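Local coordinates for RagA protein (Porphyromonas gingivalis, PDB 6SLN), which probably imports peptides across the outer membrane as a TonB-dependent receptor, a beta-barrel transporter that holds a bound peptide in this structure, at residues Q808-P813 against S913-T918; A796-I801 against D906-G911. All coordinates share one frame; numbering follows the deposited sequence.

Contacts 1 and 2 join a small sheet, carried on a long loop between barrel strands 752-764 and 844-853, to the loop before strand 921-937. Their centres lie 7 Å apart. Strands 792-802 and 807-812 are antiparallel neighbours in the sheet, joined here by the bond from Ala799 N to Leu809 O (2.8 Å), and the one loop meets both: 913-918 in contact 1 and 906-911 in contact 2. The two contacts are stitched together where Thr918 OG1 lies 2.7 Å from Tyr798 N, probably a hydrogen bond. Phe916, within 913-918, packs on the bound peptide, whereas the phospholipid pocket around Phe501 and Tyr525 belongs to strands of the barrel.

Contact 1 (Q808-P813 against S913-T918); sequences QLWYVP and SPQFDT
Trp810 and Asp917 carry this contact, an indole reaching from a strand to a carboxylate on a loop. From CB, which heads toward the loop, the ring leaves with CG opposite the carbonyl carbon (chi1 -59°), and its nitrogen edge faces 913-918. CD1 lies 4.0 Å from Asp917 CB, packing beside the aspartate's stem. NE1 comes next and makes a hydrogen bond to Asp917 OD2 at 2.6 Å, nearly straight at 165°. The oxygen sits close to the indole plane, yet seen from the carboxylate the N-H arrives on the anti side and 35° out of plane, with the two flat groups well turned against each other. Farther round the ring, CZ2 meets the aliphatic CG of Gln915 at 3.6 Å, approaching obliquely. Tyr828 meets the indole at an angle, and Ala796 of the adjacent strand also touches it. Ser913 and Gln915 also pack on the chain of another protein. This buried indole N-H to carboxylate bond ties a loop-borne sheet to a neighbouring loop, among the long loops that surmount a TonB-dependent receptor barrel.

Contact 2 (A796-I801 against D906-G911); sequences AEYAGI and DVPKLG
The flat group here is the Tyr798 ring, whose side chain crosses that of Pro908 at a slant. Over one face of the tyrosine ring, toward its rim, lies the backbone N of Gly800, while a water molecule sits in the ring plane at the hydroxyl edge. That water bridges the segments: it lies 2.5 Å from Tyr798 OH and donates a hydrogen bond to Asp906 O, also at 2.5 Å. The ring reaches this position because CG stands opposite the backbone N (chi1 -176°), which also brings OH within 4.0 Å of Pro908 CG. His919 meets the tyrosine ring at an angle. Strands 792-802 and 807-812 form a beta hairpin, and 906-911 runs past its turn end, where Lys909 joins Gly806 by a backbone hydrogen bond. Beside the water bridge Ile801 packs on the proline ring and on loop carbonyls. Its CG2 rests against the proline, closest to Pro908 CG at 3.6 Å, with the two side chains at about a right angle; the same methyl lies 3.6 Å from Asp906 O. A chi1 of 74° sets CG1 between backbone N and carbonyl carbon, and the extended chi2 carries CD1 on to 3.8 Å from Val907 O.

Contact 1 (Q808-P813 against S913-T918)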
ATOM      1  N   GLN A 808     -50.972 -22.992   8.214  1.00 54.63           N
ATOM      2  CA  GLN A 808     -49.912 -23.982   8.258  1.00 54.02           C
ATOM      3  C   GLN A 808     -49.956 -24.762   9.566  1.00 60.21           C
ATOM      4  O   GLN A 808     -50.440 -24.287  10.596  1.00 56.55           O
ATOM      5  CB  GLN A 808     -48.552 -23.312   8.095  1.00 57.01           C
ATOM      6  CG  GLN A 808     -48.424 -22.598   6.790  1.00 53.88           C
ATOM      7  CD  GLN A 808     -47.036 -22.153   6.538  1.00 47.05           C
ATOM      8  OE1 GLN A 808     -46.630 -21.093   7.005  1.00 46.46           O
ATOM      9  NE2 GLN A 808     -46.280 -22.956   5.797  1.00 47.43           N
ATOM     10  N   LEU A 809     -49.424 -25.978   9.510  1.00 62.49           N
ATOM     11  CA  LEU A 809     -49.499 -26.909  10.616  1.00 52.79           C
ATOM     12  C   LEU A 809     -48.139 -27.562  10.836  1.00 52.24           C
ATOM     13  O   LEU A 809     -47.411 -27.858   9.881  1.00 51.67           O
ATOM     14  CB  LEU A 809     -50.580 -27.971  10.356  1.00 58.64           C
ATOM     15  CG  LEU A 809     -52.036 -27.516  10.546  1.00 63.37           C
ATOM     16  CD1 LEU A 809     -53.016 -28.692  10.568  1.00 55.20           C
ATOM     17  CD2 LEU A 809     -52.191 -26.690  11.810  1.00 66.12           C
ATOM     18  N   TRP A 810     -47.802 -27.777  12.103  1.00 50.78           N
ATOM     19  CA  TRP A 810     -46.603 -28.508  12.472  1.00 59.63           C
ATOM     20  C   TRP A 810     -46.953 -29.572  13.501  1.00 58.82           C
ATOM     21  O   TRP A 810     -47.905 -29.429  14.276  1.00 54.69           O
ATOM     22  CB  TRP A 810     -45.508 -27.571  13.032  1.00 50.27           C
ATOM     23  CG  TRP A 810     -45.099 -26.522  12.063  1.00 48.18           C
ATOM     24  CD1 TRP A 810     -44.059 -26.579  11.183  1.00 55.00           C
ATOM     25  CD2 TRP A 810     -45.733 -25.255  11.857  1.00 52.32           C
ATOM     26  NE1 TRP A 810     -43.995 -25.412  10.443  1.00 56.03           N
ATOM     27  CE2 TRP A 810     -45.017 -24.587  10.836  1.00 56.28           C
ATOM     28  CE3 TRP A 810     -46.842 -24.621  12.430  1.00 51.46           C
ATOM     29  CZ2 TRP A 810     -45.375 -23.318  10.381  1.00 46.82           C
ATOM     30  CZ3 TRP A 810     -47.196 -23.359  11.981  1.00 48.56           C
ATOM     31  CH2 TRP A 810     -46.465 -22.722  10.963  1.00 47.56           C
ATOM     32  N   TYR A 811     -46.182 -30.651  13.495  1.00 57.38           N
ATOM     33  CA  TYR A 811     -46.358 -31.659  14.523  1.00 52.01           C
ATOM     34  C   TYR A 811     -45.724 -31.188  15.818  1.00 51.62           C
ATOM     35  O   TYR A 811     -44.707 -30.486  15.827  1.00 53.67           O
ATOM     36  CB  TYR A 811     -45.744 -32.989  14.106  1.00 58.78           C
ATOM     37  CG  TYR A 811     -46.409 -33.634  12.921  1.00 62.56           C
ATOM     38  CD1 TYR A 811     -47.749 -34.001  12.965  1.00 56.89           C
ATOM     39  CD2 TYR A 811     -45.692 -33.868  11.741  1.00 64.35           C
ATOM     40  CE1 TYR A 811     -48.360 -34.588  11.863  1.00 58.41           C
ATOM     41  CE2 TYR A 811     -46.292 -34.455  10.641  1.00 54.76           C
ATOM     42  CZ  TYR A 811     -47.621 -34.810  10.709  1.00 54.93           C
ATOM     43  OH  TYR A 811     -48.210 -35.388   9.623  1.00 54.49           O
ATOM     44  N   VAL A 812     -46.344 -31.579  16.928  1.00 54.60           N
ATOM     45  CA  VAL A 812     -45.818 -31.331  18.256  1.00 63.43           C
ATOM     46  C   VAL A 812     -44.963 -32.558  18.659  1.00 65.71           C
ATOM     47  O   VAL A 812     -45.548 -33.635  18.847  1.00 71.85           O
ATOM     48  CB  VAL A 812     -46.934 -31.083  19.267  1.00 64.93           C
ATOM     49  CG1 VAL A 812     -46.366 -30.477  20.546  1.00 63.21           C
ATOM     50  CG2 VAL A 812     -48.011 -30.198  18.621  1.00 53.74           C
ATOM     51  N   PRO A 813     -43.658 -32.418  18.778  1.00 64.00           N
ATOM     52  CA  PRO A 813     -42.820 -33.602  19.037  1.00 70.14           C
ATOM     53  C   PRO A 813     -43.249 -34.330  20.302  1.00 77.75           C
ATOM     54  O   PRO A 813     -43.497 -33.718  21.348  1.00 72.68           O
ATOM     55  CB  PRO A 813     -41.407 -33.020  19.164  1.00 65.37           C
ATOM     56  CG  PRO A 813     -41.592 -31.537  19.299  1.00 63.16           C
ATOM     57  CD  PRO A 813     -42.857 -31.198  18.605  1.00 59.25           C
ATOM     58  N   SER A 913     -46.080 -16.083   7.016  1.00 51.15           N
ATOM     59  CA  SER A 913     -44.701 -16.372   6.676  1.00 43.65           C
ATOM     60  C   SER A 913     -44.444 -17.877   6.751  1.00 45.74           C
ATOM     61  O   SER A 913     -45.083 -18.591   7.535  1.00 52.22           O
ATOM     62  CB  SER A 913     -43.764 -15.623   7.610  1.00 42.93           C
ATOM     63  OG  SER A 913     -42.548 -15.316   6.951  1.00 70.06           O
ATOM     64  N   PRO A 914     -43.551 -18.389   5.916  1.00 47.78           N
ATOM     65  CA  PRO A 914     -43.099 -19.773   6.078  1.00 47.55           C
ATOM     66  C   PRO A 914     -42.145 -19.861   7.254  1.00 48.46           C
ATOM     67  O   PRO A 914     -41.736 -18.859   7.841  1.00 50.08           O
ATOM     68  CB  PRO A 914     -42.384 -20.092   4.766  1.00 43.05           C
ATOM     69  CG  PRO A 914     -42.006 -18.755   4.206  1.00 44.21           C
ATOM     70  CD  PRO A 914     -42.900 -17.704   4.786  1.00 42.43           C
ATOM     71  N   GLN A 915     -41.819 -21.090   7.616  1.00 52.08           N
ATOM     72  CA  GLN A 915     -40.808 -21.328   8.631  1.00 42.58           C
ATOM     73  C   GLN A 915     -39.732 -22.223   8.044  1.00 45.00           C
ATOM     74  O   GLN A 915     -39.888 -22.792   6.957  1.00 49.04           O
ATOM     75  CB  GLN A 915     -41.417 -21.942   9.892  1.00 43.41           C
ATOM     76  CG  GLN A 915     -42.531 -21.103  10.504  1.00 47.28           C
ATOM     77  CD  GLN A 915     -42.063 -19.762  11.062  1.00 50.29           C
ATOM     78  OE1 GLN A 915     -40.859 -19.508  11.217  1.00 53.61           O
ATOM     79  NE2 GLN A 915     -43.024 -18.903  11.390  1.00 47.31           N
ATOM     80  N   PHE A 916     -38.619 -22.329   8.762  1.00 46.78           N
ATOM     81  CA  PHE A 916     -37.500 -23.137   8.290  1.00 47.79           C
ATOM     82  C   PHE A 916     -37.625 -24.562   8.818  1.00 57.60           C
ATOM     83  O   PHE A 916     -36.762 -25.069   9.533  1.00 63.70           O
ATOM     84  CB  PHE A 916     -36.183 -22.492   8.696  1.00 50.93           C
ATOM     85  CG  PHE A 916     -35.696 -21.473   7.705  1.00 45.25           C
ATOM     86  CD1 PHE A 916     -35.222 -21.878   6.468  1.00 39.00           C
ATOM     87  CD2 PHE A 916     -35.741 -20.121   7.994  1.00 38.90           C
ATOM     88  CE1 PHE A 916     -34.782 -20.965   5.540  1.00 38.34           C
ATOM     89  CE2 PHE A 916     -35.295 -19.188   7.063  1.00 43.33           C
ATOM     90  CZ  PHE A 916     -34.818 -19.611   5.833  1.00 39.80           C
ATOM     91  N   ASP A 917     -38.739 -25.204   8.448  1.00 42.63           N
ATOM     92  CA  ASP A 917     -39.044 -26.538   8.945  1.00 43.94           C
ATOM     93  C   ASP A 917     -38.643 -27.599   7.934  1.00 43.54           C
ATOM     94  O   ASP A 917     -37.762 -27.353   7.112  1.00 52.18           O
ATOM     95  CB  ASP A 917     -40.522 -26.647   9.283  1.00 51.68           C
ATOM     96  CG  ASP A 917     -41.402 -26.082   8.200  1.00 54.22           C
ATOM     97  OD1 ASP A 917     -41.209 -26.461   7.029  1.00 53.01           O
ATOM     98  OD2 ASP A 917     -42.288 -25.265   8.529  1.00 49.67           O
ATOM     99  N   THR A 918     -39.286 -28.769   7.973  1.00 44.49           N
ATOM    100  CA  THR A 918     -38.850 -29.884   7.135  1.00 48.45           C
ATOM    101  C   THR A 918     -39.202 -29.702   5.659  1.00 51.04           C
ATOM    102  O   THR A 918     -38.517 -30.269   4.803  1.00 56.01           O
ATOM    103  CB  THR A 918     -39.443 -31.182   7.648  1.00 48.48           C
ATOM    104  OG1 THR A 918     -40.773 -30.926   8.110  1.00 56.90           O
ATOM    105  CG2 THR A 918     -38.584 -31.735   8.764  1.00 45.64           C
TER

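Contact 2 (A796-I801 against D906-G911)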
ATOM      1  N   ALA A 796     -38.696 -27.703  13.220  1.00 54.43           N
ATOM      2  CA  ALA A 796     -40.036 -28.244  13.367  1.00 56.59           C
ATOM      3  C   ALA A 796     -40.334 -29.168  12.196  1.00 50.81           C
ATOM      4  O   ALA A 796     -39.745 -29.045  11.119  1.00 51.81           O
ATOM      5  CB  ALA A 796     -41.069 -27.124  13.438  1.00 60.02           C
ATOM      6  N   GLU A 797     -41.228 -30.127  12.427  1.00 54.83           N
ATOM      7  CA  GLU A 797     -41.669 -31.046  11.382  1.00 62.10           C
ATOM      8  C   GLU A 797     -42.953 -30.495  10.777  1.00 65.40           C
ATOM      9  O   GLU A 797     -44.013 -30.534  11.409  1.00 71.37           O
ATOM     10  CB  GLU A 797     -41.869 -32.452  11.933  1.00 71.54           C
ATOM     11  CG  GLU A 797     -40.618 -33.009  12.585  1.00 79.22           C
ATOM     12  CD  GLU A 797     -40.686 -34.504  12.807  1.00 89.87           C
ATOM     13  OE1 GLU A 797     -41.789 -35.089  12.696  1.00 97.87           O
ATOM     14  OE2 GLU A 797     -39.625 -35.093  13.098  1.00 89.85           O
ATOM     15  N   TYR A 798     -42.839 -29.964   9.560  1.00 69.34           N
ATOM     16  CA  TYR A 798     -43.971 -29.403   8.835  1.00 61.00           C
ATOM     17  C   TYR A 798     -45.011 -30.479   8.581  1.00 64.83           C
ATOM     18  O   TYR A 798     -44.680 -31.567   8.106  1.00 69.30           O
ATOM     19  CB  TYR A 798     -43.484 -28.808   7.508  1.00 47.25           C
ATOM     20  CG  TYR A 798     -44.572 -28.111   6.738  1.00 50.75           C
ATOM     21  CD1 TYR A 798     -45.072 -26.889   7.163  1.00 47.48           C
ATOM     22  CD2 TYR A 798     -45.117 -28.683   5.591  1.00 50.45           C
ATOM     23  CE1 TYR A 798     -46.078 -26.259   6.472  1.00 47.87           C
ATOM     24  CE2 TYR A 798     -46.113 -28.054   4.890  1.00 48.51           C
ATOM     25  CZ  TYR A 798     -46.589 -26.845   5.337  1.00 48.38           C
ATOM     26  OH  TYR A 798     -47.589 -26.209   4.648  1.00 55.72           O
ATOM     27  N   ALA A 799     -46.270 -30.191   8.913  1.00 73.77           N
ATOM     28  CA  ALA A 799     -47.336 -31.164   8.659  1.00 79.67           C
ATOM     29  C   ALA A 799     -48.021 -30.844   7.332  1.00 76.91           C
ATOM     30  O   ALA A 799     -47.723 -31.455   6.298  1.00 80.32           O
ATOM     31  CB  ALA A 799     -48.353 -31.189   9.807  1.00 75.02           C
ATOM     32  N   GLY A 800     -48.929 -29.882   7.347  1.00 62.28           N
ATOM     33  CA  GLY A 800     -49.410 -29.320   6.102  1.00 54.35           C
ATOM     34  C   GLY A 800     -50.223 -28.074   6.356  1.00 51.89           C
ATOM     35  O   GLY A 800     -49.780 -27.154   7.043  1.00 60.25           O
ATOM     36  N   ILE A 801     -51.428 -28.024   5.819  1.00 60.10           N
ATOM     37  CA  ILE A 801     -52.355 -26.959   6.157  1.00 62.84           C
ATOM     38  C   ILE A 801     -53.654 -27.575   6.661  1.00 63.24           C
ATOM     39  O   ILE A 801     -54.050 -28.665   6.237  1.00 58.12           O
ATOM     40  CB  ILE A 801     -52.604 -26.005   4.970  1.00 57.29           C
ATOM     41  CG1 ILE A 801     -53.484 -26.651   3.904  1.00 59.63           C
ATOM     42  CG2 ILE A 801     -51.285 -25.563   4.362  1.00 58.65           C
ATOM     43  CD1 ILE A 801     -54.190 -25.622   3.002  1.00 53.86           C
ATOM     44  N   ASP A 906     -53.152 -27.952  -0.884  1.00 64.28           N
ATOM     45  CA  ASP A 906     -52.178 -28.011   0.189  1.00 68.11           C
ATOM     46  C   ASP A 906     -51.318 -26.748   0.245  1.00 69.35           C
ATOM     47  O   ASP A 906     -50.377 -26.683   1.041  1.00 79.06           O
ATOM     48  CB  ASP A 906     -51.312 -29.260   0.017  1.00 75.84           C
ATOM     49  CG  ASP A 906     -50.643 -29.309  -1.342  1.00 86.53           C
ATOM     50  OD1 ASP A 906     -51.105 -28.578  -2.245  1.00 94.02           O
ATOM     51  OD2 ASP A 906     -49.668 -30.068  -1.517  1.00 89.32           O
ATOM     52  N   VAL A 907     -51.627 -25.746  -0.572  1.00 59.25           N
ATOM     53  CA  VAL A 907     -50.909 -24.475  -0.565  1.00 62.35           C
ATOM     54  C   VAL A 907     -51.578 -23.558   0.458  1.00 58.07           C
ATOM     55  O   VAL A 907     -52.785 -23.279   0.326  1.00 61.63           O
ATOM     56  CB  VAL A 907     -50.882 -23.831  -1.959  1.00 63.70           C
ATOM     57  CG1 VAL A 907     -50.267 -22.442  -1.898  1.00 49.11           C
ATOM     58  CG2 VAL A 907     -50.111 -24.713  -2.949  1.00 57.27           C
ATOM     59  N   PRO A 908     -50.845 -23.062   1.455  1.00 49.91           N
ATOM     60  CA  PRO A 908     -51.453 -22.277   2.543  1.00 51.11           C
ATOM     61  C   PRO A 908     -52.112 -20.988   2.071  1.00 56.99           C
ATOM     62  O   PRO A 908     -51.635 -20.333   1.143  1.00 49.64           O
ATOM     63  CB  PRO A 908     -50.257 -21.957   3.458  1.00 49.49           C
ATOM     64  CG  PRO A 908     -49.182 -22.921   3.082  1.00 48.63           C
ATOM     65  CD  PRO A 908     -49.404 -23.283   1.647  1.00 48.84           C
ATOM     66  N   LYS A 909     -53.189 -20.594   2.762  1.00 54.36           N
ATOM     67  CA  LYS A 909     -53.777 -19.276   2.531  1.00 56.22           C
ATOM     68  C   LYS A 909     -52.709 -18.189   2.597  1.00 54.16           C
ATOM     69  O   LYS A 909     -51.785 -18.263   3.409  1.00 49.36           O
ATOM     70  CB  LYS A 909     -54.866 -18.980   3.559  1.00 52.28           C
ATOM     71  CG  LYS A 909     -55.391 -17.541   3.499  1.00 52.38           C
ATOM     72  CD  LYS A 909     -56.775 -17.424   4.103  1.00 53.71           C
ATOM     73  CE  LYS A 909     -57.147 -15.993   4.397  1.00 53.78           C
ATOM     74  NZ  LYS A 909     -57.632 -15.883   5.797  1.00 63.31           N
ATOM     75  N   LEU A 910     -52.843 -17.172   1.742  1.00 55.86           N
ATOM     76  CA  LEU A 910     -51.837 -16.121   1.668  1.00 50.53           C
ATOM     77  C   LEU A 910     -51.854 -15.245   2.919  1.00 53.33           C
ATOM     78  O   LEU A 910     -52.874 -15.097   3.592  1.00 63.79           O
ATOM     79  CB  LEU A 910     -52.057 -15.240   0.442  1.00 53.82           C
ATOM     80  CG  LEU A 910     -51.790 -15.748  -0.976  1.00 55.76           C
ATOM     81  CD1 LEU A 910     -52.103 -14.627  -1.924  1.00 48.41           C
ATOM     82  CD2 LEU A 910     -50.361 -16.228  -1.157  1.00 51.48           C
ATOM     83  N   GLY A 911     -50.707 -14.643   3.206  1.00 47.59           N
ATOM     84  CA  GLY A 911     -50.588 -13.683   4.277  1.00 53.68           C
ATOM     85  C   GLY A 911     -49.804 -14.165   5.477  1.00 52.48           C
ATOM     86  O   GLY A 911     -49.885 -13.538   6.547  1.00 47.15           O
TER
HETATM   87  O   HOH W   1     -48.759 -27.422   2.800  1.00 45.57           O